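Local coordinates for protein putative O-Methyltransferase (Corynebacterium glutamicum, PDB 3DR5) that is probably an O-methyltransferase that uses S-adenosyl-L-methionine as methyl donor, although its substrate is not established, at residues A67-L72 with A97-F101. Sequence-based numbering, arbitrary orientation.
Sequences AGLVGL and AKALF
F101 pushes its ring against the start of helix 67-77 as a knob, into a hole made by A67, G68, G71 and L72. Its CG stands beside its own backbone N and anti to the carbonyl carbon (chi1 -63°), a setting that carries the far end of the ring across to the first helix. There CZ lies 3.5 Å from A67 O and CE1 lies 3.7 Å from G68 O, both carbonyls meeting the ring obliquely. L72 N lies at the ring edge, near its plane, its N-H engaged by G68 O of its own helix, and L72 CD2 reaches F101 CD1 at 4.1 Å, the two side chains crossing at a slant. Over one face of the ring, offset toward its rim, sits A97 O from the preceding turn of F101's own helix.

The CA atoms approach nearest at G68 and A97, 4.2 Å apart. With no side chain on G68, L100 CD1 packs on its CA at 3.9 Å, the far edge of the F101 ring covers the same CA, and the methyl of A97 touches G68 N. Beside this, A67 CB and A97 CB meet at 4.3 Å. G71 likewise turns bare backbone toward the ring.

The short helical segments run in the same general direction, their axes inclined at 38° and 8.5 Å apart at closest approach. They belong to neighbouring helices of the Rossmann-like methyltransferase fold, joined through strand 83-87; F101 also rests on L84 and C86 of that strand, and L100 packs on helix 20-31 at R24, A25 and D28. A67 O, though beside the phenyl ring, accepts a bond from G71 N within its own helix. With no hydrogen bond across, the two helices are held by van der Waals contact of apolar side chains with each other and with the backbone of A67, G68, G71 and L72.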
loop_
_atom_site.group_PDB
_atom_site.type_symbol
_atom_site.label_atom_id
_atom_site.label_comp_id
_atom_site.label_asym_id
_atom_site.label_seq_id
_atom_site.Cartn_x
_atom_site.Cartn_y
_atom_site.Cartn_z
ATOM N N ALA A 67 1.984 -6.989 -18.950
ATOM C CA ALA A 67 3.159 -6.806 -18.102
ATOM C C ALA A 67 3.876 -5.485 -18.331
ATOM O O ALA A 67 4.627 -5.019 -17.467
ATOM C CB ALA A 67 4.129 -7.966 -18.305
ATOM N N GLY A 68 3.641 -4.890 -19.496
ATOM C CA GLY A 68 4.285 -3.637 -19.825
ATOM C C GLY A 68 3.808 -2.478 -18.969
ATOM O O GLY A 68 4.620 -1.696 -18.458
ATOM N N LEU A 69 2.495 -2.359 -18.818
ATOM C CA LEU A 69 1.928 -1.284 -18.022
ATOM C C LEU A 69 2.314 -1.511 -16.555
ATOM O O LEU A 69 2.951 -0.670 -15.932
ATOM C CB LEU A 69 0.399 -1.249 -18.187
ATOM C CG LEU A 69 -0.352 -0.266 -17.281
ATOM C CD1 LEU A 69 0.002 1.167 -17.635
ATOM C CD2 LEU A 69 -1.842 -0.492 -17.426
ATOM N N VAL A 70 1.927 -2.658 -16.016
ATOM C CA VAL A 70 2.238 -3.021 -14.637
ATOM C C VAL A 70 3.734 -2.891 -14.320
ATOM O O VAL A 70 4.105 -2.303 -13.298
ATOM C CB VAL A 70 1.781 -4.475 -14.348
ATOM C CG1 VAL A 70 2.343 -4.964 -13.005
ATOM C CG2 VAL A 70 0.268 -4.539 -14.337
ATOM N N GLY A 71 4.567 -3.444 -15.204
ATOM C CA GLY A 71 6.010 -3.426 -15.036
ATOM C C GLY A 71 6.628 -2.053 -14.926
ATOM O O GLY A 71 7.626 -1.865 -14.223
ATOM N N LEU A 72 6.054 -1.097 -15.647
ATOM C CA LEU A 72 6.555 0.268 -15.627
ATOM C C LEU A 72 6.340 0.892 -14.248
ATOM O O LEU A 72 7.179 1.658 -13.765
ATOM C CB LEU A 72 5.868 1.110 -16.717
ATOM C CG LEU A 72 6.362 0.837 -18.152
ATOM C CD1 LEU A 72 5.495 1.602 -19.153
ATOM C CD2 LEU A 72 7.825 1.270 -18.296
ATOM N N ALA A 97 5.376 -6.125 -24.255
ATOM C CA ALA A 97 6.069 -5.701 -23.040
ATOM C C ALA A 97 7.490 -5.196 -23.283
ATOM O O ALA A 97 7.832 -4.087 -22.881
ATOM C CB ALA A 97 6.088 -6.847 -22.023
ATOM N N LYS A 98 8.316 -6.011 -23.932
ATOM C CA LYS A 98 9.698 -5.633 -24.222
ATOM C C LYS A 98 9.774 -4.317 -25.003
ATOM O O LYS A 98 10.715 -3.535 -24.831
ATOM C CB LYS A 98 10.398 -6.749 -25.000
ATOM C CG LYS A 98 10.718 -7.989 -24.159
ATOM C CD LYS A 98 11.167 -9.143 -25.056
ATOM C CE LYS A 98 12.489 -9.753 -24.617
ATOM N NZ LYS A 98 12.315 -11.002 -23.827
ATOM N N ALA A 99 8.783 -4.075 -25.855
ATOM C CA ALA A 99 8.731 -2.843 -26.634
ATOM C C ALA A 99 8.535 -1.662 -25.671
ATOM O O ALA A 99 9.305 -0.700 -25.690
ATOM C CB ALA A 99 7.574 -2.900 -27.628
ATOM N N LEU A 100 7.498 -1.731 -24.835
ATOM C CA LEU A 100 7.212 -0.657 -23.879
ATOM C C LEU A 100 8.400 -0.352 -22.962
ATOM O O LEU A 100 8.659 0.811 -22.640
ATOM C CB LEU A 100 5.964 -1.002 -23.053
ATOM C CG LEU A 100 4.642 -0.809 -23.801
ATOM C CD1 LEU A 100 3.513 -1.470 -23.023
ATOM C CD2 LEU A 100 4.367 0.693 -23.996
ATOM N N PHE A 101 9.120 -1.391 -22.541
ATOM C CA PHE A 101 10.280 -1.190 -21.686
ATOM C C PHE A 101 11.363 -0.517 -22.528
ATOM O O PHE A 101 12.016 0.421 -22.084
ATOM C CB PHE A 101 10.773 -2.530 -21.119
ATOM C CG PHE A 101 9.775 -3.217 -20.223
ATOM C CD1 PHE A 101 8.965 -2.473 -19.360
ATOM C CD2 PHE A 101 9.629 -4.598 -20.251
ATOM C CE1 PHE A 101 8.036 -3.103 -18.528
ATOM C CE2 PHE A 101 8.702 -5.237 -19.427
ATOM C CZ PHE A 101 7.896 -4.491 -18.571
#